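Local coordinates for protein inositol 2-dehydrogenase/D-chiro-inositol 3-dehydrogenase (Lactobacillus casei, PDB 4MIY) that oxidises myo-inositol and D-chiro-inositol to their keto derivatives, using NAD as the electron acceptor, at residues Gly77-Thr82 and Glu96-Thr101; Ala81-Ala86 and Lys107-Lys112; Lys91-Glu96 and Lys119-Gly124; Ser303-Tyr308 and Gly333-Tyr338. One frame throughout, in Å; residues are numbered along the deposited sequence.

Interaction 1 (Gly77-Thr82 and Glu96-Thr101). With NAD (nicotinamide-adenine-dinucleotide), chain E.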
# COMPACT_ATOMS: atom_id res chain seq x y z
N GLY A 77 30.94 -28.31 -2.59
CA GLY A 77 32.35 -28.63 -2.67
C GLY A 77 32.71 -29.60 -3.78
O GLY A 77 33.83 -29.76 -4.12
N ALA A 78 31.68 -30.22 -4.33
CA ALA A 78 31.86 -31.23 -5.34
C ALA A 78 31.63 -30.71 -6.76
O ALA A 78 31.73 -31.45 -7.70
CB ALA A 78 30.94 -32.33 -5.08
N HIS A 79 31.29 -29.43 -6.89
CA HIS A 79 30.95 -28.93 -8.19
C HIS A 79 32.14 -28.78 -9.07
O HIS A 79 32.08 -29.15 -10.22
CB HIS A 79 30.23 -27.58 -8.10
CG HIS A 79 28.87 -27.66 -7.50
ND1 HIS A 79 28.09 -26.54 -7.32
CD2 HIS A 79 28.15 -28.70 -7.04
CE1 HIS A 79 26.95 -26.91 -6.78
NE2 HIS A 79 26.97 -28.20 -6.58
N GLU A 80 33.21 -28.26 -8.52
CA GLU A 80 34.35 -27.86 -9.27
C GLU A 80 34.92 -28.97 -10.13
O GLU A 80 35.22 -28.76 -11.27
CB GLU A 80 35.46 -27.38 -8.34
CG GLU A 80 36.69 -26.92 -9.03
CD GLU A 80 37.88 -26.98 -8.11
OE1 GLU A 80 37.64 -27.04 -6.88
OE2 GLU A 80 39.01 -26.97 -8.60
N ALA A 81 35.07 -30.14 -9.54
CA ALA A 81 35.73 -31.23 -10.21
C ALA A 81 34.83 -31.78 -11.26
O ALA A 81 35.26 -32.14 -12.32
CB ALA A 81 36.06 -32.29 -9.23
N THR A 82 33.56 -31.83 -10.94
CA THR A 82 32.58 -32.35 -11.85
C THR A 82 32.45 -31.44 -13.06
O THR A 82 32.36 -31.91 -14.16
CB THR A 82 31.27 -32.53 -11.15
OG1 THR A 82 31.40 -33.54 -10.17
CG2 THR A 82 30.16 -32.92 -12.13
N GLU A 96 24.28 -25.72 -10.26
CA GLU A 96 23.83 -24.92 -9.16
C GLU A 96 24.98 -24.10 -8.57
O GLU A 96 26.12 -24.42 -8.75
CB GLU A 96 23.14 -25.76 -8.10
CG GLU A 96 21.64 -25.91 -8.31
CD GLU A 96 20.92 -24.57 -8.33
OE1 GLU A 96 21.45 -23.59 -7.82
OE2 GLU A 96 19.83 -24.51 -8.86
N LYS A 97 24.63 -23.04 -7.87
CA LYS A 97 25.56 -22.33 -7.05
C LYS A 97 26.10 -23.25 -5.98
O LYS A 97 25.40 -24.10 -5.55
CB LYS A 97 24.88 -21.14 -6.38
CG LYS A 97 23.55 -21.49 -5.86
CD LYS A 97 23.32 -21.11 -4.45
CE LYS A 97 24.36 -21.61 -3.54
NZ LYS A 97 23.75 -21.85 -2.21
N PRO A 98 27.36 -23.05 -5.59
CA PRO A 98 28.34 -22.16 -6.19
C PRO A 98 29.01 -22.81 -7.41
O PRO A 98 28.90 -23.99 -7.58
CB PRO A 98 29.37 -22.03 -5.08
CG PRO A 98 29.31 -23.28 -4.47
CD PRO A 98 27.95 -23.74 -4.45
N LEU A 99 29.72 -22.04 -8.19
CA LEU A 99 30.54 -22.61 -9.24
C LEU A 99 31.60 -23.54 -8.62
O LEU A 99 31.96 -24.54 -9.17
CB LEU A 99 31.17 -21.50 -10.06
CG LEU A 99 32.07 -21.96 -11.19
CD1 LEU A 99 31.26 -22.64 -12.25
CD2 LEU A 99 32.81 -20.82 -11.70
N ALA A 100 32.00 -23.18 -7.42
CA ALA A 100 33.06 -23.82 -6.70
C ALA A 100 33.08 -23.19 -5.32
O ALA A 100 32.62 -22.11 -5.15
CB ALA A 100 34.33 -23.53 -7.35
N THR A 101 33.67 -23.89 -4.37
CA THR A 101 33.67 -23.44 -2.99
C THR A 101 34.90 -22.65 -2.68
O THR A 101 35.01 -22.06 -1.63
CB THR A 101 33.53 -24.57 -2.04
OG1 THR A 101 34.46 -25.60 -2.38
CG2 THR A 101 32.17 -25.10 -2.04
PA NAD E . 21.35 -32.26 -0.73
O1A NAD E . 22.35 -32.60 0.26
O2A NAD E . 20.01 -32.56 -0.56
O5B NAD E . 21.59 -33.05 -2.08
C5B NAD E . 22.81 -33.20 -2.69
C4B NAD E . 22.89 -34.58 -3.34
O4B NAD E . 24.17 -34.67 -3.91
C3B NAD E . 22.90 -35.75 -2.36
O3B NAD E . 22.02 -36.71 -2.78
C2B NAD E . 24.32 -36.25 -2.35
O2B NAD E . 24.42 -37.63 -2.09
C1B NAD E . 24.75 -35.97 -3.74
N9A NAD E . 26.18 -35.85 -3.94
C8A NAD E . 27.06 -35.30 -3.17
N7A NAD E . 28.27 -35.28 -3.71
C5A NAD E . 28.15 -35.85 -4.90
C6A NAD E . 29.02 -36.20 -6.00
N6A NAD E . 30.30 -35.92 -6.03
N1A NAD E . 28.45 -36.75 -7.05
C2A NAD E . 27.21 -37.04 -7.11
N3A NAD E . 26.37 -36.79 -6.13
C4A NAD E . 26.79 -36.20 -5.03
O3 NAD E . 21.66 -30.74 -1.05
PN NAD E . 20.77 -29.73 -1.99
O1N NAD E . 19.98 -28.88 -1.11
O2N NAD E . 19.94 -30.48 -2.86
O5D NAD E . 21.79 -28.78 -2.61
C5D NAD E . 22.50 -29.20 -3.75
C4D NAD E . 23.13 -28.03 -4.45
O4D NAD E . 22.07 -27.17 -4.85
C3D NAD E . 24.03 -27.28 -3.54
O3D NAD E . 25.09 -26.79 -4.30
C2D NAD E . 23.11 -26.15 -3.09
O2D NAD E . 23.90 -25.08 -2.75
C1D NAD E . 22.31 -25.89 -4.34
N1N NAD E . 21.06 -25.19 -4.06
C2N NAD E . 20.80 -24.03 -4.66
C3N NAD E . 19.66 -23.29 -4.41
C7N NAD E . 19.41 -21.99 -5.13
O7N NAD E . 19.92 -21.73 -6.17
N7N NAD E . 18.58 -21.20 -4.57
C4N NAD E . 18.73 -23.83 -3.55
C5N NAD E . 19.02 -25.04 -2.96
C6N NAD E . 20.20 -25.69 -3.23
O HOH W 1 33.17 -27.06 -5.63
O HOH W 2 36.11 -25.86 -5.16

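Interaction 2 (Ala81-Ala86 and Lys107-Lys112)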
# COMPACT_ATOMS: atom_id res chain seq x y z
N ALA A 81 35.07 -30.14 -9.54
CA ALA A 81 35.73 -31.23 -10.21
C ALA A 81 34.83 -31.78 -11.26
O ALA A 81 35.26 -32.14 -12.32
CB ALA A 81 36.06 -32.29 -9.23
N THR A 82 33.56 -31.83 -10.94
CA THR A 82 32.58 -32.35 -11.85
C THR A 82 32.45 -31.44 -13.06
O THR A 82 32.36 -31.91 -14.16
CB THR A 82 31.27 -32.53 -11.15
OG1 THR A 82 31.40 -33.54 -10.17
CG2 THR A 82 30.16 -32.92 -12.13
N VAL A 83 32.45 -30.14 -12.84
CA VAL A 83 32.38 -29.19 -13.90
C VAL A 83 33.60 -29.29 -14.78
O VAL A 83 33.51 -29.19 -15.98
CB VAL A 83 32.18 -27.75 -13.38
CG1 VAL A 83 32.31 -26.79 -14.42
CG2 VAL A 83 30.78 -27.61 -12.76
N LEU A 84 34.76 -29.50 -14.18
CA LEU A 84 35.97 -29.68 -14.95
C LEU A 84 35.92 -30.97 -15.74
O LEU A 84 36.38 -31.00 -16.82
CB LEU A 84 37.21 -29.64 -14.09
CG LEU A 84 37.49 -28.38 -13.31
CD1 LEU A 84 38.46 -28.68 -12.24
CD2 LEU A 84 38.02 -27.35 -14.19
N LYS A 85 35.32 -32.00 -15.23
CA LYS A 85 35.15 -33.18 -16.04
C LYS A 85 34.20 -33.02 -17.20
O LYS A 85 34.38 -33.57 -18.25
CB LYS A 85 34.65 -34.31 -15.21
CG LYS A 85 35.69 -35.00 -14.39
CD LYS A 85 35.01 -35.66 -13.31
CE LYS A 85 35.84 -36.70 -12.73
NZ LYS A 85 36.11 -36.17 -11.42
N ALA A 86 33.16 -32.24 -17.02
CA ALA A 86 32.18 -32.05 -18.06
C ALA A 86 32.73 -31.16 -19.15
O ALA A 86 32.32 -31.25 -20.29
CB ALA A 86 30.89 -31.47 -17.46
N LYS A 107 38.50 -20.17 -10.65
CA LYS A 107 39.40 -19.62 -11.65
C LYS A 107 39.86 -20.69 -12.62
O LYS A 107 40.13 -20.43 -13.75
CB LYS A 107 40.56 -18.92 -10.95
CG LYS A 107 41.61 -18.37 -11.81
CD LYS A 107 41.09 -17.42 -12.81
CE LYS A 107 42.08 -17.13 -13.89
NZ LYS A 107 41.66 -16.09 -14.87
N ARG A 108 39.87 -21.91 -12.14
CA ARG A 108 40.29 -22.99 -12.98
C ARG A 108 39.22 -23.23 -14.01
O ARG A 108 39.52 -23.40 -15.17
CB ARG A 108 40.55 -24.23 -12.18
CG ARG A 108 41.98 -24.34 -11.73
CD ARG A 108 42.18 -25.66 -11.05
NE ARG A 108 41.52 -25.76 -9.77
CZ ARG A 108 41.99 -25.25 -8.63
NH1 ARG A 108 43.14 -24.61 -8.60
NH2 ARG A 108 41.33 -25.42 -7.51
N ILE A 109 37.97 -23.23 -13.56
CA ILE A 109 36.83 -23.47 -14.43
C ILE A 109 36.79 -22.40 -15.47
O ILE A 109 36.69 -22.70 -16.64
CB ILE A 109 35.55 -23.55 -13.65
CG1 ILE A 109 35.56 -24.79 -12.78
CG2 ILE A 109 34.36 -23.61 -14.57
CD1 ILE A 109 34.34 -25.03 -11.94
N VAL A 110 36.94 -21.17 -15.08
CA VAL A 110 37.01 -20.08 -16.02
C VAL A 110 38.13 -20.24 -17.10
O VAL A 110 37.92 -20.00 -18.28
CB VAL A 110 37.13 -18.76 -15.27
CG1 VAL A 110 37.45 -17.69 -16.17
CG2 VAL A 110 35.80 -18.46 -14.60
N ASP A 111 39.30 -20.67 -16.66
CA ASP A 111 40.44 -20.74 -17.54
C ASP A 111 40.23 -21.85 -18.53
O ASP A 111 40.58 -21.73 -19.67
CB ASP A 111 41.70 -21.01 -16.74
CG ASP A 111 42.20 -19.79 -16.00
OD1 ASP A 111 41.87 -18.66 -16.39
OD2 ASP A 111 42.98 -19.99 -15.05
N LYS A 112 39.67 -22.93 -18.08
CA LYS A 112 39.40 -24.04 -18.94
C LYS A 112 38.27 -23.81 -19.93
O LYS A 112 38.38 -24.13 -21.08
CB LYS A 112 39.08 -25.24 -18.13
CG LYS A 112 38.98 -26.40 -18.97
CD LYS A 112 38.81 -27.59 -18.20
CE LYS A 112 39.31 -28.75 -18.94
NZ LYS A 112 38.91 -30.03 -18.35

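Interaction 3 (Lys91-Glu96 and Lys119-Gly124). With NAD (nicotinamide-adenine-dinucleotide), chain E.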
# COMPACT_ATOMS: atom_id res chain seq x y z
N LYS A 91 29.28 -31.16 -23.80
CA LYS A 91 27.98 -30.94 -23.23
C LYS A 91 27.77 -29.55 -22.64
O LYS A 91 28.67 -28.89 -22.21
CB LYS A 91 27.68 -32.00 -22.17
CG LYS A 91 27.62 -33.41 -22.71
CD LYS A 91 27.58 -34.39 -21.62
CE LYS A 91 27.36 -35.83 -22.05
NZ LYS A 91 28.07 -36.18 -23.24
N PHE A 92 26.53 -29.12 -22.69
CA PHE A 92 26.12 -27.95 -21.95
C PHE A 92 26.04 -28.29 -20.46
O PHE A 92 25.75 -29.39 -20.09
CB PHE A 92 24.77 -27.47 -22.49
CG PHE A 92 24.85 -26.87 -23.87
CD1 PHE A 92 25.11 -25.55 -24.04
CD2 PHE A 92 24.63 -27.63 -24.98
CE1 PHE A 92 25.14 -25.00 -25.29
CE2 PHE A 92 24.67 -27.09 -26.18
CZ PHE A 92 24.94 -25.78 -26.36
N ILE A 93 26.30 -27.30 -19.63
CA ILE A 93 26.42 -27.49 -18.20
C ILE A 93 25.63 -26.41 -17.43
O ILE A 93 25.89 -25.23 -17.56
CB ILE A 93 27.88 -27.38 -17.79
CG1 ILE A 93 28.74 -28.41 -18.51
CG2 ILE A 93 28.03 -27.53 -16.30
CD1 ILE A 93 30.17 -28.01 -18.57
N PHE A 94 24.67 -26.89 -16.65
CA PHE A 94 23.97 -26.10 -15.65
C PHE A 94 24.45 -26.57 -14.29
O PHE A 94 24.18 -27.65 -13.90
CB PHE A 94 22.46 -26.28 -15.76
CG PHE A 94 21.66 -25.38 -14.84
CD1 PHE A 94 21.42 -25.75 -13.55
CD2 PHE A 94 21.19 -24.17 -15.27
CE1 PHE A 94 20.71 -24.95 -12.72
CE2 PHE A 94 20.49 -23.35 -14.43
CZ PHE A 94 20.26 -23.74 -13.17
N THR A 95 25.17 -25.71 -13.62
CA THR A 95 25.57 -26.00 -12.26
C THR A 95 24.82 -25.11 -11.30
O THR A 95 24.71 -23.94 -11.51
CB THR A 95 27.09 -25.90 -12.06
OG1 THR A 95 27.42 -26.30 -10.74
CG2 THR A 95 27.57 -24.56 -12.29
N GLU A 96 24.28 -25.72 -10.26
CA GLU A 96 23.83 -24.92 -9.16
C GLU A 96 24.98 -24.10 -8.57
O GLU A 96 26.12 -24.42 -8.75
CB GLU A 96 23.14 -25.76 -8.10
CG GLU A 96 21.64 -25.91 -8.31
CD GLU A 96 20.92 -24.57 -8.33
OE1 GLU A 96 21.45 -23.59 -7.82
OE2 GLU A 96 19.83 -24.51 -8.86
N LYS A 119 30.92 -20.96 -25.03
CA LYS A 119 30.49 -21.05 -23.66
C LYS A 119 29.44 -22.14 -23.48
O LYS A 119 28.56 -22.28 -24.29
CB LYS A 119 29.94 -19.70 -23.27
CG LYS A 119 29.68 -19.48 -21.82
CD LYS A 119 29.12 -18.11 -21.62
CE LYS A 119 27.67 -18.03 -21.98
NZ LYS A 119 27.02 -16.82 -21.56
N VAL A 120 29.55 -22.91 -22.41
CA VAL A 120 28.60 -23.95 -22.12
C VAL A 120 28.04 -23.92 -20.71
O VAL A 120 27.13 -24.62 -20.43
CB VAL A 120 29.17 -25.36 -22.39
CG1 VAL A 120 29.29 -25.60 -23.86
CG2 VAL A 120 30.50 -25.51 -21.76
N ILE A 121 28.62 -23.11 -19.85
CA ILE A 121 28.20 -23.13 -18.46
C ILE A 121 27.21 -22.01 -18.09
O ILE A 121 27.44 -20.87 -18.38
CB ILE A 121 29.37 -22.99 -17.52
CG1 ILE A 121 30.29 -24.21 -17.62
CG2 ILE A 121 28.88 -22.84 -16.09
CD1 ILE A 121 31.68 -23.93 -17.14
N GLN A 122 26.13 -22.44 -17.45
CA GLN A 122 25.24 -21.54 -16.74
C GLN A 122 25.22 -21.89 -15.25
O GLN A 122 25.16 -23.02 -14.88
CB GLN A 122 23.82 -21.61 -17.32
CG GLN A 122 22.84 -20.66 -16.64
CD GLN A 122 21.57 -20.50 -17.40
OE1 GLN A 122 21.51 -20.75 -18.57
NE2 GLN A 122 20.55 -20.10 -16.72
N VAL A 123 25.30 -20.87 -14.42
CA VAL A 123 25.30 -21.05 -12.97
C VAL A 123 23.95 -20.66 -12.38
O VAL A 123 23.40 -19.67 -12.77
CB VAL A 123 26.38 -20.23 -12.33
CG1 VAL A 123 26.38 -20.43 -10.87
CG2 VAL A 123 27.70 -20.63 -12.90
N GLY A 124 23.46 -21.42 -11.43
CA GLY A 124 22.12 -21.25 -10.93
C GLY A 124 21.75 -20.07 -10.03
O GLY A 124 21.06 -20.25 -9.07
PA NAD E . 21.35 -32.26 -0.73
O1A NAD E . 22.35 -32.60 0.26
O2A NAD E . 20.01 -32.56 -0.56
O5B NAD E . 21.59 -33.05 -2.08
C5B NAD E . 22.81 -33.20 -2.69
C4B NAD E . 22.89 -34.58 -3.34
O4B NAD E . 24.17 -34.67 -3.91
C3B NAD E . 22.90 -35.75 -2.36
O3B NAD E . 22.02 -36.71 -2.78
C2B NAD E . 24.32 -36.25 -2.35
O2B NAD E . 24.42 -37.63 -2.09
C1B NAD E . 24.75 -35.97 -3.74
N9A NAD E . 26.18 -35.85 -3.94
C8A NAD E . 27.06 -35.30 -3.17
N7A NAD E . 28.27 -35.28 -3.71
C5A NAD E . 28.15 -35.85 -4.90
C6A NAD E . 29.02 -36.20 -6.00
N6A NAD E . 30.30 -35.92 -6.03
N1A NAD E . 28.45 -36.75 -7.05
C2A NAD E . 27.21 -37.04 -7.11
N3A NAD E . 26.37 -36.79 -6.13
C4A NAD E . 26.79 -36.20 -5.03
O3 NAD E . 21.66 -30.74 -1.05
PN NAD E . 20.77 -29.73 -1.99
O1N NAD E . 19.98 -28.88 -1.11
O2N NAD E . 19.94 -30.48 -2.86
O5D NAD E . 21.79 -28.78 -2.61
C5D NAD E . 22.50 -29.20 -3.75
C4D NAD E . 23.13 -28.03 -4.45
O4D NAD E . 22.07 -27.17 -4.85
C3D NAD E . 24.03 -27.28 -3.54
O3D NAD E . 25.09 -26.79 -4.30
C2D NAD E . 23.11 -26.15 -3.09
O2D NAD E . 23.90 -25.08 -2.75
C1D NAD E . 22.31 -25.89 -4.34
N1N NAD E . 21.06 -25.19 -4.06
C2N NAD E . 20.80 -24.03 -4.66
C3N NAD E . 19.66 -23.29 -4.41
C7N NAD E . 19.41 -21.99 -5.13
O7N NAD E . 19.92 -21.73 -6.17
N7N NAD E . 18.58 -21.20 -4.57
C4N NAD E . 18.73 -23.83 -3.55
C5N NAD E . 19.02 -25.04 -2.96
C6N NAD E . 20.20 -25.69 -3.23

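Interaction 4 (Ser303-Tyr308 and Gly333-Tyr338)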
# COMPACT_ATOMS: atom_id res chain seq x y z
N SER A 303 27.05 -16.77 -15.96
CA SER A 303 28.12 -17.58 -16.49
C SER A 303 29.13 -18.00 -15.45
O SER A 303 29.01 -17.72 -14.29
CB SER A 303 28.84 -16.80 -17.58
OG SER A 303 29.56 -15.75 -17.02
N ALA A 304 30.17 -18.66 -15.91
CA ALA A 304 31.22 -19.06 -15.03
C ALA A 304 31.95 -17.84 -14.55
O ALA A 304 32.44 -17.83 -13.45
CB ALA A 304 32.17 -20.01 -15.70
N TRP A 305 32.02 -16.81 -15.35
CA TRP A 305 32.60 -15.58 -14.88
C TRP A 305 31.79 -15.02 -13.68
O TRP A 305 32.35 -14.59 -12.72
CB TRP A 305 32.72 -14.54 -15.98
CG TRP A 305 33.51 -13.37 -15.58
CD1 TRP A 305 33.07 -12.15 -15.27
CD2 TRP A 305 34.92 -13.33 -15.45
NE1 TRP A 305 34.10 -11.34 -14.95
CE2 TRP A 305 35.26 -12.05 -15.05
CE3 TRP A 305 35.93 -14.25 -15.64
CZ2 TRP A 305 36.56 -11.66 -14.84
CZ3 TRP A 305 37.23 -13.87 -15.43
CH2 TRP A 305 37.53 -12.60 -15.03
N ASP A 306 30.48 -14.99 -13.82
CA ASP A 306 29.61 -14.62 -12.71
C ASP A 306 29.86 -15.48 -11.49
O ASP A 306 29.90 -15.01 -10.41
CB ASP A 306 28.14 -14.70 -13.14
CG ASP A 306 27.79 -13.65 -14.18
OD1 ASP A 306 28.04 -12.48 -13.94
OD2 ASP A 306 27.28 -14.02 -15.21
N GLY A 307 30.05 -16.76 -11.70
CA GLY A 307 30.40 -17.63 -10.61
C GLY A 307 31.71 -17.29 -9.95
O GLY A 307 31.84 -17.38 -8.76
N TYR A 308 32.66 -16.87 -10.74
CA TYR A 308 33.93 -16.46 -10.24
C TYR A 308 33.85 -15.16 -9.45
O TYR A 308 34.41 -15.05 -8.40
CB TYR A 308 34.90 -16.37 -11.42
CG TYR A 308 36.34 -16.03 -11.14
CD1 TYR A 308 37.08 -16.69 -10.21
CD2 TYR A 308 36.95 -15.05 -11.86
CE1 TYR A 308 38.40 -16.37 -10.01
CE2 TYR A 308 38.23 -14.74 -11.68
CZ TYR A 308 38.96 -15.38 -10.74
OH TYR A 308 40.28 -15.01 -10.57
N GLY A 333 39.12 -7.57 -15.49
CA GLY A 333 38.21 -7.21 -16.54
C GLY A 333 37.73 -8.48 -17.23
O GLY A 333 38.49 -9.41 -17.38
N THR A 334 36.47 -8.48 -17.61
CA THR A 334 35.83 -9.67 -18.09
C THR A 334 36.36 -10.07 -19.45
O THR A 334 36.37 -9.28 -20.34
CB THR A 334 34.40 -9.37 -18.30
OG1 THR A 334 33.94 -8.47 -17.29
CG2 THR A 334 33.62 -10.61 -18.23
N PRO A 335 36.80 -11.31 -19.60
CA PRO A 335 37.18 -11.75 -20.93
C PRO A 335 36.06 -11.52 -21.90
O PRO A 335 34.92 -11.72 -21.54
CB PRO A 335 37.34 -13.23 -20.73
CG PRO A 335 37.80 -13.37 -19.39
CD PRO A 335 37.00 -12.38 -18.62
N THR A 336 36.36 -11.13 -23.14
CA THR A 336 35.29 -10.86 -24.08
C THR A 336 34.42 -12.10 -24.31
O THR A 336 33.26 -12.00 -24.64
CB THR A 336 35.77 -10.23 -25.48
OG1 THR A 336 36.77 -9.22 -25.30
CG2 THR A 336 34.62 -9.58 -26.14
N PHE A 337 34.99 -13.26 -24.07
CA PHE A 337 34.31 -14.53 -24.16
C PHE A 337 33.02 -14.53 -23.32
O PHE A 337 32.09 -15.27 -23.62
CB PHE A 337 35.30 -15.57 -23.69
CG PHE A 337 34.81 -16.99 -23.68
CD1 PHE A 337 34.15 -17.51 -22.60
CD2 PHE A 337 35.06 -17.83 -24.73
CE1 PHE A 337 33.75 -18.77 -22.60
CE2 PHE A 337 34.67 -19.09 -24.70
CZ PHE A 337 34.01 -19.56 -23.64
N TYR A 338 32.96 -13.67 -22.30
CA TYR A 338 31.87 -13.67 -21.32
C TYR A 338 30.96 -12.44 -21.41
O TYR A 338 30.28 -12.10 -20.47
CB TYR A 338 32.42 -13.86 -19.88
CG TYR A 338 32.98 -15.25 -19.55
CD1 TYR A 338 32.14 -16.32 -19.39
CD2 TYR A 338 34.33 -15.47 -19.34
CE1 TYR A 338 32.61 -17.56 -19.06
CE2 TYR A 338 34.80 -16.71 -19.01
CZ TYR A 338 33.94 -17.77 -18.89
OH TYR A 338 34.32 -19.02 -18.58
O HOH W 3 29.49 -13.49 -17.94

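Interaction 1 (Gly77-Thr82 and Glu96-Thr101)
The imidazole of His79 points edge-on into the bend of loop 96-101, its ND1 turned to the backbone carbonyls there. The loop follows strand 92-95 of the NAD-binding Rossmann fold and carries the Glu-Lys-Pro sequence familiar from the Gfo/Idh/MocA family, with a cis peptide bond before Pro98. ND1 of His79 donates to O of Pro98 over 2.7 Å, nearly straight at 165°, and the carbonyl oxygen lies almost in the ring plane. CG stands anti to the carbonyl carbon (chi1 -68°), which swings the ring from the start of helix 79-86 into the loop. NE2 is bonded to the carbonyl of Ser74, so both ring nitrogens are engaged and the ring is held against rotation. The cofactor is close by too: CE1 of His79 comes within 3.1 Å of O3D on the nicotinamide ribose of NAD. That hydroxyl donates to O of Lys97 at 3.0 Å, while NZ of Lys97 makes a weak bond to the neighbouring O2D. Farther along, Glu80 CB packs on Ala100 CB at 4.1 Å, and Thr101 lays CG2 3.5 Å from Gly77 N. A water finishes this end: it accepts from Thr101 N and donates to Glu80 OE1 at 2.6 Å, the other carboxylate oxygen, OE2, being paired with Arg108.

Interaction 2 (Ala81-Ala86 and Lys107-Lys112)
Arg108 opens the contact on helix 103-113, its CB 4.5 Å from CD2 of Leu84. The two helices are successive crossovers of the Rossmann fold, packed side by side with their short axes 10.0 Å apart and running the same way, 9° from parallel. Next comes Ile109, the apolar centre. A chi1 of -67° sets its CG1 beside the backbone N, and an extended chi2 sends the chain across to helix 79-86, where CD1 of Ile109 meets CG1 of Val83 at 3.7 Å, the two side chains crossing at about a right angle. One atom nearer its root, CG1 of Ile109 lies 3.8 Å from CD2 of Leu84. A helical turn later Lys112 stretches out fully; its NZ donates to O of Leu84 over 3.1 Å, approaching 26° out of the carbonyl plane, and also forms a salt bridge with Asp88. A methionine in its place would probably leave Asp88 without its charged mate and the Leu84 carbonyl without this donor. The aliphatic part of the lysine also packs on the leucine, with CD of Lys112 4.1 Å from CD2 of Leu84.

Interaction 3 (Lys91-Glu96 and Lys119-Gly124)
O of Ile93 is held by two groups of the facing strand: Gln122 N donates to it at 2.8 Å, nearly straight at 169°, and Ile121 CA adds a C-H...O contact at 3.2 Å. Gln122 O and Thr95 O repeat the pattern, each taking one N-H and one CA-H, as parallel strands do. Side chains pair along the register: Ile93 and Ile121 lie side by side, with CD1 of Ile93 3.9 Å from CG1 of Ile121, and Thr95 and Val123 lie alike. On the other face NE2 of Gln122 meets the edge of the Phe94 ring at CE2, 4.0 Å away. Glu96, next along the chain, bends at chi2 (-58°), placing OE2 at the Phe94 ring edge, where His17 binds it, and OE1 beside Gly124, where a CB would run into it. OE1 of Glu96 also lies 2.9 Å from O7N of NAD. With an alanine here, His17 would probably lose its acceptor and a gap open beside the nicotinamide. Strand 92-95 thus joins strand 69-72 to strand 121-123, the last of the parallel sheet within the chain; helix 79-86 covers the Ile93, Thr95 and Ile121 face, and helix 279-294 packs on Phe94 and Gln122.

Interaction 4 (Ser303-Tyr308 and Gly333-Tyr338)
Two residues in succession, Thr334 and Pro335, lie on the same face of the Trp305 indole, one over each ring. CG2 of Thr334 stands 3.5 Å from the centroid of the five-membered ring of Trp305, and CD of Pro335 stands 3.5 Å from the centroid of its six-membered ring, only 10° off the normal; both are CH-pi contacts. The indole leaves the first turn of helix 304-323 for the C-terminal tail because its CG lies opposite the backbone N (chi1 -170°). Tyr308, from the next turn, approaches the opposite face, so the indole is held flat between helix and tail. The tail then turns through a short 3-10 segment and brings Tyr338 back over the start of the helix. There CB of Trp305 sits over one face of the phenol, 3.9 Å from the centroid of the Tyr338 ring, while Phe337 CD1 covers the other face. The indole and phenol planes are only 28° apart, but the rings are slid so far that they barely overlap. Ser303 adds OG at 3.5 Å from CD1 of Tyr338. Ser303 and Asp306 form a capping box: Ser303 N donates to OD2 of Asp306 over 2.9 Å, while OG of Ser303 takes a weak bond from Trp305 N. Beyond this pair, Asp306 is tied to Arg128 by a salt bridge. The tail is therefore held mainly by carbon against aromatic faces; the capping box steadies the helix end it packs on, and the Tyr338 hydroxyl bonds to Glu113 of helix 103-113.

How the interactions relate
Interactions 1, 2 and 3 lie in the NAD-binding Rossmann domain, their centres about 9 to 11 Å apart; the segments of interaction 3 alternate along the chain with those of interactions 1 and 2. Interactions 1 and 2 use overlapping parts of helix 79-86, sharing Ala81 and Thr82, while interaction 3 joins the strands on either side of helix 103-113 in a beta-alpha-beta unit. Val83 and Ile109 of interaction 2 pack on Ile121 of interaction 3. Interactions 1 and 3 meet at Glu96, and both touch NAD. Interaction 4 follows later in the chain, its centre about 13 Å from those of interactions 2 and 3; its helix 304-323 lays Ala304 and Trp305 on Val110, so the C-terminal region is packed against the cofactor-binding domain.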